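Local coordinates for trichothecene 3-O-acetyltransferase (Gibberella zeae, PDB 2RKV), which probably transfers the acetyl group of acetyl-CoA to the C3 hydroxyl of trichothecene mycotoxins such as T-2 and deoxynivalenol, as a BAHD-superfamily acyltransferase, at residues A[11-16]-A[363-368]; A[17-22]-A[154-159]; A[288-293]-A[374-379]. All coordinates share one frame; numbering follows the deposited sequence.

Interaction 1 of 3, residues A[11-16]-A[363-368]. With ZBA (12,13-Epoxytrichothec-9-ene-3,4,8,15-tetrol-4,15-diacetate-8-isovalerate), chain D.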
loop_
_atom_site.group_PDB
_atom_site.type_symbol
_atom_site.label_atom_id
_atom_site.label_comp_id
_atom_site.label_asym_id
_atom_site.label_seq_id
_atom_site.Cartn_x
_atom_site.Cartn_y
_atom_site.Cartn_z
ATOM N N GLY A 11 12.738 1.221 6.930
ATOM C CA GLY A 11 12.655 0.034 6.075
ATOM C C GLY A 11 13.366 -1.184 6.651
ATOM O O GLY A 11 13.338 -2.273 6.058
ATOM N N GLN A 12 14.027 -1.007 7.794
ATOM C CA GLN A 12 14.644 -2.133 8.474
ATOM C C GLN A 12 13.607 -2.846 9.366
ATOM O O GLN A 12 13.945 -3.824 10.017
ATOM C CB GLN A 12 15.881 -1.704 9.286
ATOM C CG GLN A 12 16.900 -0.808 8.539
ATOM C CD GLN A 12 17.837 -1.569 7.587
ATOM O OE1 GLN A 12 17.874 -2.801 7.567
ATOM N NE2 GLN A 12 18.607 -0.818 6.801
ATOM N N LEU A 13 12.364 -2.345 9.398
ATOM C CA LEU A 13 11.249 -3.028 10.092
ATOM C C LEU A 13 11.113 -4.456 9.561
ATOM O O LEU A 13 11.008 -4.655 8.339
ATOM C CB LEU A 13 9.921 -2.278 9.905
ATOM C CG LEU A 13 9.681 -1.005 10.726
ATOM C CD1 LEU A 13 8.568 -0.148 10.124
ATOM C CD2 LEU A 13 9.371 -1.357 12.172
ATOM N N PRO A 14 11.141 -5.460 10.465
ATOM C CA PRO A 14 11.085 -6.878 10.068
ATOM C C PRO A 14 9.904 -7.236 9.162
ATOM O O PRO A 14 10.056 -8.048 8.241
ATOM C CB PRO A 14 10.943 -7.606 11.410
ATOM C CG PRO A 14 11.616 -6.711 12.377
ATOM C CD PRO A 14 11.260 -5.316 11.931
ATOM N N GLY A 15 8.741 -6.644 9.431
ATOM C CA GLY A 15 7.535 -6.899 8.641
ATOM C C GLY A 15 7.679 -6.453 7.197
ATOM O O GLY A 15 7.284 -7.173 6.275
ATOM N N LEU A 16 8.256 -5.271 7.003
ATOM C CA LEU A 16 8.398 -4.691 5.670
ATOM C C LEU A 16 9.424 -5.448 4.831
ATOM O O LEU A 16 9.270 -5.574 3.610
ATOM C CB LEU A 16 8.773 -3.214 5.773
ATOM C CG LEU A 16 7.749 -2.323 6.475
ATOM C CD1 LEU A 16 8.174 -0.873 6.363
ATOM C CD2 LEU A 16 6.346 -2.510 5.906
ATOM N N VAL A 363 9.745 -4.611 16.961
ATOM C CA VAL A 363 9.118 -3.421 16.393
ATOM C C VAL A 363 8.140 -3.800 15.277
ATOM O O VAL A 363 8.474 -4.562 14.348
ATOM C CB VAL A 363 10.174 -2.399 15.895
ATOM C CG1 VAL A 363 9.507 -1.089 15.502
ATOM C CG2 VAL A 363 11.239 -2.150 16.975
ATOM N N SER A 364 6.922 -3.269 15.374
ATOM C CA SER A 364 5.892 -3.543 14.384
ATOM C C SER A 364 4.934 -2.371 14.326
ATOM O O SER A 364 4.508 -1.862 15.362
ATOM C CB SER A 364 5.120 -4.816 14.733
ATOM O OG SER A 364 4.034 -5.000 13.838
ATOM N N LEU A 365 4.605 -1.954 13.108
ATOM C CA LEU A 365 3.618 -0.890 12.896
ATOM C C LEU A 365 2.222 -1.274 13.398
ATOM O O LEU A 365 1.354 -0.408 13.560
ATOM C CB LEU A 365 3.560 -0.510 11.415
ATOM C CG LEU A 365 4.827 0.159 10.868
ATOM C CD1 LEU A 365 4.864 0.075 9.346
ATOM C CD2 LEU A 365 4.949 1.608 11.346
ATOM N N THR A 366 2.000 -2.568 13.629
ATOM C CA THR A 366 0.712 -3.031 14.152
ATOM C C THR A 366 0.890 -3.849 15.431
ATOM O O THR A 366 0.145 -4.804 15.673
ATOM C CB THR A 366 -0.076 -3.854 13.115
ATOM O OG1 THR A 366 0.716 -4.974 12.700
ATOM C CG2 THR A 366 -0.467 -2.992 11.908
ATOM N N ALA A 367 1.857 -3.433 16.251
ATOM C CA ALA A 367 2.286 -4.160 17.454
ATOM C C ALA A 367 1.178 -4.503 18.453
ATOM O O ALA A 367 1.249 -5.543 19.123
ATOM C CB ALA A 367 3.399 -3.404 18.158
ATOM N N ASP A 368 0.171 -3.639 18.570
ATOM C CA ASP A 368 -0.938 -3.908 19.485
ATOM C C ASP A 368 -2.320 -3.924 18.816
ATOM O O ASP A 368 -3.347 -3.784 19.488
ATOM C CB ASP A 368 -0.889 -2.976 20.706
ATOM C CG ASP A 368 -1.159 -1.510 20.370
ATOM O OD1 ASP A 368 -1.482 -1.171 19.213
ATOM O OD2 ASP A 368 -1.035 -0.683 21.294
HETATM O O18 ZBA D . -0.272 -7.017 8.014
HETATM C C44 ZBA D . 0.773 -7.234 7.552
HETATM C C45 ZBA D . 1.748 -8.251 8.023
HETATM C C46 ZBA D . 1.778 -9.416 7.147
HETATM C C48 ZBA D . 0.477 -10.031 7.080
HETATM C C47 ZBA D . 2.641 -10.568 7.560
HETATM O O17 ZBA D . 1.200 -6.575 6.470
HETATM C C31 ZBA D . 0.326 -5.712 5.726
HETATM C C30 ZBA D . 0.273 -4.337 6.302
HETATM C C32 ZBA D . 0.800 -5.784 4.323
HETATM C C39 ZBA D . 0.705 -7.161 3.707
HETATM C C33 ZBA D . 1.285 -4.748 3.712
HETATM C C34 ZBA D . 1.396 -3.396 4.306
HETATM O O10 ZBA D . 0.241 -2.689 3.813
HETATM C C29 ZBA D . 1.370 -3.375 5.846
HETATM C C38 ZBA D . 2.722 -3.865 6.353
HETATM O O12 ZBA D . 2.588 -4.450 7.638
HETATM C C40 ZBA D . 3.512 -4.291 8.571
HETATM C C41 ZBA D . 3.124 -5.039 9.824
HETATM O O13 ZBA D . 4.462 -3.672 8.495
HETATM C C28 ZBA D . 1.111 -1.889 6.341
HETATM C C37 ZBA D . 1.223 -1.709 7.867
HETATM C C35 ZBA D . -0.243 -1.473 5.782
HETATM C C25 ZBA D . 0.027 -1.406 4.324
HETATM C C36 ZBA D . -1.519 -1.417 6.438
HETATM O O11 ZBA D . -0.742 -0.248 6.338
HETATM C C27 ZBA D . 2.024 -0.899 5.544
HETATM C C26 ZBA D . 1.255 -0.552 4.282
HETATM O O16 ZBA D . 2.003 -0.739 3.113
HETATM O O14 ZBA D . 2.102 0.284 6.346
HETATM C C42 ZBA D . 3.095 1.165 6.353
HETATM O O15 ZBA D . 3.089 2.129 7.049
HETATM C C43 ZBA D . 4.110 0.825 5.392
HETATM O O HOH W 1 7.587 -5.242 11.714
#
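Leu13 straddles Val363 and Leu365 where two loops of this BAHD-fold acyltransferase meet beside the toxin pocket, one leading into strand 20-28 and the other into strand 375-379. The tight part is the leucine fork. Its CD2 methyl presses on Val363 CG1 at 3.3 Å, closer than carbons usually pack, while CD1 meets Leu365 CD1 at a more relaxed 3.8 Å. Leu13 crosses both partners at about a right angle, and the branching at CG gives each of them a methyl of its own. Val363 has CG1 anti to its backbone N (chi1 -172°), which aims that branch at Leu13. Helix 340-356 closes in beside this cluster, with Leu354 touching both Leu13 and Val363.

On the looser side, around the partly exposed Pro14 and Gly15, the backbones stand apart. Pro14 CD comes no nearer than 3.8 Å to Val363 O, and a water links the loops. It accepts from Gly15 N at 2.9 Å and donates to Val363 O. Here a water bridges the backbones, and direct packing is slight.

Toward the T-2 ligand, Leu16 and Leu365 offer methyls to acetyl groups at different places on the toxin. Leu365 CD1 lies 3.6 Å from the acetyl carbonyl oxygen O15, and Leu16 CD2 is 3.4 Å from O13, the carbonyl oxygen of the other acetyl group. Thr366 OG1 also borders the toxin. Within 363-368 the Ser364 hydroxyl closes an ST turn, its OG accepting from Thr366 N at 3.2 Å.

Interaction 2 of 3, residues A[17-22]-A[154-159]. With ZBA (12,13-Epoxytrichothec-9-ene-3,4,8,15-tetrol-4,15-diacetate-8-isovalerate), chain D.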
loop_
_atom_site.group_PDB
_atom_site.type_symbol
_atom_site.label_atom_id
_atom_site.label_comp_id
_atom_site.label_asym_id
_atom_site.label_seq_id
_atom_site.Cartn_x
_atom_site.Cartn_y
_atom_site.Cartn_z
ATOM N N LEU A 17 10.452 -5.970 5.493
ATOM C CA LEU A 17 11.525 -6.696 4.808
ATOM C C LEU A 17 11.120 -8.035 4.188
ATOM O O LEU A 17 11.864 -8.583 3.367
ATOM C CB LEU A 17 12.748 -6.867 5.725
ATOM C CG LEU A 17 13.627 -5.631 5.955
ATOM C CD1 LEU A 17 14.720 -5.938 6.956
ATOM C CD2 LEU A 17 14.232 -5.154 4.639
ATOM N N SER A 18 9.942 -8.551 4.550
ATOM C CA SER A 18 9.473 -9.851 4.038
ATOM C C SER A 18 8.302 -9.756 3.039
ATOM O O SER A 18 7.819 -10.781 2.527
ATOM C CB SER A 18 9.079 -10.761 5.210
ATOM O OG SER A 18 8.041 -10.172 5.978
ATOM N N ILE A 19 7.872 -8.532 2.751
ATOM C CA ILE A 19 6.643 -8.274 1.999
ATOM C C ILE A 19 6.935 -7.615 0.651
ATOM O O ILE A 19 7.853 -6.803 0.545
ATOM C CB ILE A 19 5.695 -7.352 2.814
ATOM C CG1 ILE A 19 5.120 -8.100 4.024
ATOM C CG2 ILE A 19 4.565 -6.798 1.945
ATOM C CD1 ILE A 19 4.366 -7.187 4.998
ATOM N N TYR A 20 6.143 -7.978 -0.356
ATOM C CA TYR A 20 6.085 -7.249 -1.619
ATOM C C TYR A 20 4.731 -6.576 -1.812
ATOM O O TYR A 20 3.679 -7.220 -1.680
ATOM C CB TYR A 20 6.374 -8.176 -2.800
ATOM C CG TYR A 20 7.849 -8.383 -3.024
ATOM C CD1 TYR A 20 8.561 -9.334 -2.297
ATOM C CD2 TYR A 20 8.540 -7.601 -3.953
ATOM C CE1 TYR A 20 9.934 -9.514 -2.500
ATOM C CE2 TYR A 20 9.910 -7.776 -4.169
ATOM C CZ TYR A 20 10.597 -8.722 -3.436
ATOM O OH TYR A 20 11.947 -8.884 -3.651
ATOM N N THR A 21 4.760 -5.279 -2.124
ATOM C CA THR A 21 3.551 -4.538 -2.490
ATOM C C THR A 21 3.264 -4.726 -3.974
ATOM O O THR A 21 4.129 -4.440 -4.807
ATOM C CB THR A 21 3.701 -3.027 -2.220
ATOM O OG1 THR A 21 4.024 -2.816 -0.838
ATOM C CG2 THR A 21 2.408 -2.276 -2.576
ATOM N N GLN A 22 2.056 -5.191 -4.300
ATOM C CA GLN A 22 1.652 -5.405 -5.695
ATOM C C GLN A 22 0.592 -4.402 -6.129
ATOM O O GLN A 22 -0.275 -4.022 -5.349
ATOM C CB GLN A 22 1.073 -6.811 -5.898
ATOM C CG GLN A 22 1.918 -7.951 -5.344
ATOM C CD GLN A 22 1.094 -9.200 -5.115
ATOM O OE1 GLN A 22 -0.102 -9.118 -4.809
ATOM N NE2 GLN A 22 1.726 -10.363 -5.245
ATOM N N GLY A 154 6.939 -4.278 -5.554
ATOM C CA GLY A 154 8.048 -3.546 -4.934
ATOM C C GLY A 154 8.389 -4.138 -3.578
ATOM O O GLY A 154 7.495 -4.374 -2.762
ATOM N N GLN A 155 9.679 -4.359 -3.328
ATOM C CA GLN A 155 10.138 -4.871 -2.035
ATOM C C GLN A 155 9.835 -3.816 -0.977
ATOM O O GLN A 155 10.338 -2.694 -1.070
ATOM C CB GLN A 155 11.641 -5.163 -2.076
ATOM C CG GLN A 155 12.061 -6.317 -1.168
ATOM C CD GLN A 155 11.669 -6.069 0.267
ATOM O OE1 GLN A 155 10.834 -6.789 0.834
ATOM N NE2 GLN A 155 12.226 -5.029 0.850
ATOM N N HIS A 156 9.029 -4.131 0.028
ATOM C CA HIS A 156 8.544 -3.103 0.927
ATOM C C HIS A 156 9.568 -2.433 1.837
ATOM O O HIS A 156 9.313 -1.383 2.288
ATOM C CB HIS A 156 7.345 -3.616 1.784
ATOM C CG HIS A 156 6.341 -2.567 2.177
ATOM N ND1 HIS A 156 6.659 -1.279 2.520
ATOM C CD2 HIS A 156 5.002 -2.640 2.263
ATOM C CE1 HIS A 156 5.565 -0.611 2.823
ATOM N NE2 HIS A 156 4.543 -1.423 2.686
ATOM N N GLY A 157 10.657 -3.117 2.129
ATOM C CA GLY A 157 11.763 -2.465 2.851
ATOM C C GLY A 157 12.391 -1.363 1.999
ATOM O O GLY A 157 12.875 -0.355 2.518
ATOM N N ALA A 158 12.363 -1.565 0.685
ATOM C CA ALA A 158 12.954 -0.619 -0.272
ATOM C C ALA A 158 12.021 0.512 -0.675
ATOM O O ALA A 158 12.477 1.557 -1.147
ATOM C CB ALA A 158 13.432 -1.357 -1.516
ATOM N N MET A 159 10.715 0.315 -0.504
ATOM C CA MET A 159 9.755 1.331 -0.936
ATOM C C MET A 159 8.385 1.149 -0.322
ATOM O O MET A 159 7.902 0.027 -0.203
ATOM C CB MET A 159 9.622 1.339 -2.470
ATOM C CG MET A 159 9.062 0.051 -3.081
ATOM S SD MET A 159 9.217 0.020 -4.894
ATOM C CE MET A 159 10.972 -0.324 -5.031
HETATM O O18 ZBA D . -0.272 -7.017 8.014
HETATM C C44 ZBA D . 0.773 -7.234 7.552
HETATM C C45 ZBA D . 1.748 -8.251 8.023
HETATM C C46 ZBA D . 1.778 -9.416 7.147
HETATM C C48 ZBA D . 0.477 -10.031 7.080
HETATM C C47 ZBA D . 2.641 -10.568 7.560
HETATM O O17 ZBA D . 1.200 -6.575 6.470
HETATM C C31 ZBA D . 0.326 -5.712 5.726
HETATM C C30 ZBA D . 0.273 -4.337 6.302
HETATM C C32 ZBA D . 0.800 -5.784 4.323
HETATM C C39 ZBA D . 0.705 -7.161 3.707
HETATM C C33 ZBA D . 1.285 -4.748 3.712
HETATM C C34 ZBA D . 1.396 -3.396 4.306
HETATM O O10 ZBA D . 0.241 -2.689 3.813
HETATM C C29 ZBA D . 1.370 -3.375 5.846
HETATM C C38 ZBA D . 2.722 -3.865 6.353
HETATM O O12 ZBA D . 2.588 -4.450 7.638
HETATM C C40 ZBA D . 3.512 -4.291 8.571
HETATM C C41 ZBA D . 3.124 -5.039 9.824
HETATM O O13 ZBA D . 4.462 -3.672 8.495
HETATM C C28 ZBA D . 1.111 -1.889 6.341
HETATM C C37 ZBA D . 1.223 -1.709 7.867
HETATM C C35 ZBA D . -0.243 -1.473 5.782
HETATM C C25 ZBA D . 0.027 -1.406 4.324
HETATM C C36 ZBA D . -1.519 -1.417 6.438
HETATM O O11 ZBA D . -0.742 -0.248 6.338
HETATM C C27 ZBA D . 2.024 -0.899 5.544
HETATM C C26 ZBA D . 1.255 -0.552 4.282
HETATM O O16 ZBA D . 2.003 -0.739 3.113
HETATM O O14 ZBA D . 2.102 0.284 6.346
HETATM C C42 ZBA D . 3.095 1.165 6.353
HETATM O O15 ZBA D . 3.089 2.129 7.049
HETATM C C43 ZBA D . 4.110 0.825 5.392
HETATM O O HOH W 2 5.566 -0.570 -1.459
#
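Ile19 and His156 lie side by side, pointing the same way into the toxin pocket, just where the antiparallel pairing of strands 20-28 and 147-155 gives out. His156 opens the HGAMD sequence, the HXXXD signature of BAHD acyltransferases. Its NE2 meets O16, the toxin's 3-hydroxyl, at 2.7 Å and nearly straight (177°), with the oxygen in the ring plane. This is the hydroxyl the enzyme's name marks for acetylation. Ile19 CD1 makes a van der Waals contact with the toxin, 3.5 Å from the ester oxygen O17.

Next come the groups around the imidazole. Thr21 OG1 sits 3.3 Å from His156 CD2, brought there by a chi1 of -57° that sets the hydroxyl beside its own backbone N. The same hydroxyl donates to a water that stands over the centre of the ring face and in turn donates to Met159 O.

Behind them the backbone fixes the histidine: His156 N donates to Ile19 O at 3.0 Å. Two residues along each segment, Thr21 and Gly154 form a hydrogen-bonded antiparallel pair, each N reaching the other's O. On the opposite face from Thr21, Tyr20 lays its ring against the neighbouring strand, while its hydroxyl bonds to Pro135 O. The contact there is a CH-pi one, with Gln155 CA over the ring face, 4.0 Å from the centroid.

Interaction 3 of 3, residues A[288-293]-A[374-379]. With COA (coenzyme A), chain B.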
loop_
_atom_site.group_PDB
_atom_site.type_symbol
_atom_site.label_atom_id
_atom_site.label_comp_id
_atom_site.label_asym_id
_atom_site.label_seq_id
_atom_site.Cartn_x
_atom_site.Cartn_y
_atom_site.Cartn_z
ATOM N N GLU A 288 -8.912 -0.308 17.760
ATOM C CA GLU A 288 -7.845 0.585 17.326
ATOM C C GLU A 288 -7.845 0.714 15.808
ATOM O O GLU A 288 -7.851 -0.289 15.102
ATOM C CB GLU A 288 -6.486 0.085 17.806
ATOM C CG GLU A 288 -5.346 1.077 17.547
ATOM C CD GLU A 288 -4.011 0.556 18.026
ATOM O OE1 GLU A 288 -3.633 -0.564 17.621
ATOM O OE2 GLU A 288 -3.329 1.268 18.793
ATOM N N PHE A 289 -7.881 1.951 15.324
ATOM C CA PHE A 289 -7.692 2.229 13.893
ATOM C C PHE A 289 -6.214 2.556 13.690
ATOM O O PHE A 289 -5.673 3.435 14.376
ATOM C CB PHE A 289 -8.547 3.427 13.461
ATOM C CG PHE A 289 -8.716 3.567 11.965
ATOM C CD1 PHE A 289 -9.875 3.123 11.346
ATOM C CD2 PHE A 289 -7.722 4.166 11.175
ATOM C CE1 PHE A 289 -10.062 3.270 9.959
ATOM C CE2 PHE A 289 -7.897 4.303 9.778
ATOM C CZ PHE A 289 -9.062 3.854 9.179
ATOM N N CYS A 290 -5.568 1.847 12.758
ATOM C CA CYS A 290 -4.173 2.110 12.419
ATOM C C CYS A 290 -4.174 2.624 10.985
ATOM O O CYS A 290 -4.570 1.891 10.071
ATOM C CB CYS A 290 -3.347 0.819 12.493
ATOM S SG CYS A 290 -3.435 -0.063 14.091
ATOM N N ARG A 291 -3.754 3.872 10.795
ATOM C CA ARG A 291 -3.819 4.513 9.470
ATOM C C ARG A 291 -2.421 4.798 8.916
ATOM O O ARG A 291 -1.635 5.476 9.562
ATOM C CB ARG A 291 -4.608 5.826 9.557
ATOM C CG ARG A 291 -4.989 6.414 8.212
ATOM C CD ARG A 291 -5.436 7.868 8.365
ATOM N NE ARG A 291 -6.204 8.364 7.222
ATOM C CZ ARG A 291 -6.792 9.561 7.199
ATOM N NH1 ARG A 291 -6.678 10.358 8.258
ATOM N NH2 ARG A 291 -7.483 9.957 6.135
ATOM N N ALA A 292 -2.119 4.275 7.725
ATOM C CA ALA A 292 -0.826 4.555 7.087
ATOM C C ALA A 292 -0.761 6.015 6.648
ATOM O O ALA A 292 -1.715 6.548 6.060
ATOM C CB ALA A 292 -0.589 3.632 5.899
ATOM N N VAL A 293 0.367 6.658 6.932
ATOM C CA VAL A 293 0.558 8.065 6.600
ATOM C C VAL A 293 1.957 8.248 5.995
ATOM O O VAL A 293 2.959 7.883 6.614
ATOM C CB VAL A 293 0.384 8.986 7.844
ATOM C CG1 VAL A 293 0.574 10.470 7.469
ATOM C CG2 VAL A 293 -0.992 8.773 8.472
ATOM N N SER A 374 -9.647 -4.387 15.248
ATOM C CA SER A 374 -8.885 -3.289 14.657
ATOM C C SER A 374 -9.298 -2.984 13.217
ATOM O O SER A 374 -10.087 -3.703 12.601
ATOM C CB SER A 374 -7.375 -3.577 14.706
ATOM O OG SER A 374 -6.891 -3.629 16.047
ATOM N N VAL A 375 -8.765 -1.880 12.701
ATOM C CA VAL A 375 -8.757 -1.609 11.268
ATOM C C VAL A 375 -7.333 -1.196 10.947
ATOM O O VAL A 375 -6.783 -0.330 11.614
ATOM C CB VAL A 375 -9.729 -0.476 10.879
ATOM C CG1 VAL A 375 -9.500 -0.048 9.417
ATOM C CG2 VAL A 375 -11.177 -0.900 11.102
ATOM N N MET A 376 -6.726 -1.836 9.949
ATOM C CA MET A 376 -5.384 -1.452 9.508
ATOM C C MET A 376 -5.502 -1.022 8.052
ATOM O O MET A 376 -5.605 -1.869 7.168
ATOM C CB MET A 376 -4.402 -2.620 9.651
ATOM C CG MET A 376 -4.335 -3.217 11.067
ATOM S SD MET A 376 -3.471 -4.801 11.163
ATOM C CE MET A 376 -4.584 -5.869 10.238
ATOM N N LEU A 377 -5.515 0.287 7.816
ATOM C CA LEU A 377 -5.820 0.830 6.490
ATOM C C LEU A 377 -4.659 1.609 5.883
ATOM O O LEU A 377 -4.043 2.441 6.554
ATOM C CB LEU A 377 -7.063 1.734 6.544
ATOM C CG LEU A 377 -7.285 2.622 5.308
ATOM C CD1 LEU A 377 -7.840 1.811 4.144
ATOM C CD2 LEU A 377 -8.174 3.808 5.608
ATOM N N SER A 378 -4.378 1.335 4.608
ATOM C CA SER A 378 -3.437 2.154 3.844
ATOM C C SER A 378 -4.096 2.709 2.601
ATOM O O SER A 378 -4.530 1.957 1.726
ATOM C CB SER A 378 -2.179 1.375 3.462
ATOM O OG SER A 378 -1.279 2.215 2.745
ATOM N N SER A 379 -4.159 4.036 2.522
ATOM C CA SER A 379 -4.758 4.694 1.379
ATOM C C SER A 379 -3.742 5.003 0.289
ATOM O O SER A 379 -2.774 5.744 0.510
ATOM C CB SER A 379 -5.433 5.990 1.802
ATOM O OG SER A 379 -5.893 6.690 0.664
HETATM N N1A COA B . -10.109 24.088 4.418
HETATM C C2A COA B . -10.831 22.966 4.066
HETATM N N3A COA B . -10.182 21.819 3.655
HETATM C C4A COA B . -8.823 21.809 3.604
HETATM C C5A COA B . -8.076 22.933 3.961
HETATM C C6A COA B . -8.728 24.093 4.373
HETATM N N6A COA B . -8.052 25.242 4.458
HETATM N N7A COA B . -6.761 22.630 3.816
HETATM C C8A COA B . -6.661 21.352 3.379
HETATM N N9A COA B . -7.929 20.835 3.245
HETATM C C1B COA B . -8.294 19.500 2.752
HETATM C C2B COA B . -8.057 19.432 1.258
HETATM O O2B COA B . -9.102 20.030 0.548
HETATM C C3B COA B . -7.981 17.937 1.054
HETATM O O3B COA B . -9.262 17.397 1.164
HETATM P P3B COA B . -10.000 16.767 -0.096
HETATM O O7A COA B . -9.114 15.677 -0.660
HETATM O O8A COA B . -10.195 17.896 -1.075
HETATM O O9A COA B . -11.326 16.233 0.368
HETATM C C4B COA B . -7.309 17.462 2.312
HETATM O O4B COA B . -7.476 18.476 3.293
HETATM C C5B COA B . -5.851 17.167 2.064
HETATM O O5B COA B . -5.505 16.526 3.249
HETATM P P1A COA B . -4.209 15.610 3.337
HETATM O O1A COA B . -3.039 16.266 2.607
HETATM O O2A COA B . -3.930 15.306 4.790
HETATM O O3A COA B . -4.516 14.324 2.439
HETATM P P2A COA B . -5.741 13.313 2.570
HETATM O O4A COA B . -6.339 13.136 1.193
HETATM O O5A COA B . -6.710 13.680 3.657
HETATM O O6A COA B . -5.012 11.962 2.997
HETATM C CBP COA B . -3.473 10.634 4.225
HETATM C CCP COA B . -4.478 11.782 4.296
HETATM C CDP COA B . -4.188 9.364 3.758
HETATM C CEP COA B . -2.918 10.366 5.622
HETATM C CAP COA B . -2.372 11.055 3.240
HETATM O OAP COA B . -1.713 12.225 3.683
HETATM C C9P COA B . -1.337 9.992 3.067
HETATM O O9P COA B . -0.235 9.976 3.927
HETATM N N8P COA B . -1.556 9.130 2.083
HETATM C C7P COA B . -0.681 8.018 1.810
HETATM C C6P COA B . -0.918 6.896 2.809
HETATM C C5P COA B . 0.006 5.783 2.416
HETATM O O5P COA B . 1.211 6.027 2.193
HETATM N N4P COA B . -0.539 4.577 2.320
HETATM O O HOH W 3 -8.423 -3.133 18.110
HETATM O O HOH W 4 -3.933 5.568 4.855
#
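Four backbone hydrogen bonds pair Glu288, Cys290 and Ala292 with Val375 and Leu377. Val375 N donates to Glu288 O at 3.0 Å. Val375 O then takes Cys290 N at 2.7 Å, and Cys290 O takes Leu377 N at 2.9 Å. The series ends with Ala292 N on Leu377 O, 2.9 Å apart. The last three are almost straight along the carbonyl direction. The two strands run parallel, their axes 14° apart.

Beyond each end, water takes over. One water bridges Glu288 N and Ser374 OG, a hydroxyl that also bonds to Asp370 O. Another donates to Ala292 O at 2.7 Å and accepts from Ser379 N, continuing the pairing where the strands stop bonding directly.

These are interior, parallel neighbours in the large mixed sheet of the BAHD fold, the sheet whose other strands include 310-318 and 411-414.

Apolar packing gathers on the face of Phe289, Val375 and Leu377, which helix 261-277 covers with Trp270 and Ser266. Phe289 CG is anti to its backbone N (chi1 -164°), swinging the ring across to the partner strand. There CE1 meets Val375 CG1 at 3.4 Å, and Leu377 CD2 comes up at the ring edge, 3.7 Å from CZ.

Cofactor contacts occupy the C-terminal ends. Arg291, extended from CG to NE, puts a guanidinium face against the pantetheine arm, with NH2 salt-bridged to Asp262 and Asp263. Further down that arm, coenzyme A N4P donates to Ser379 O at 3.1 Å.

How the interactions relate
All three contacts are buried, yet each uses different chemistry. Interaction 3 is regular sheet, bonded backbone to backbone; interaction 2 is the fraying end of such a pairing in another sheet; interaction 1 joins two loops by methyl packing and one water, with a partly exposed side at Pro14 and Gly15. Interactions 1 and 2 share one run of chain, 11-22, touch where Leu16 O meets His156 CB at 3.3 Å, and both border the toxin. Interaction 3 touches the toxin too, and its C-terminal ends also meet coenzyme A. It adjoins interaction 1 through Asp368 OD1 and Glu288 OE1, only 2.7 Å apart, perhaps sharing a proton. Interactions 2 and 3 do not touch.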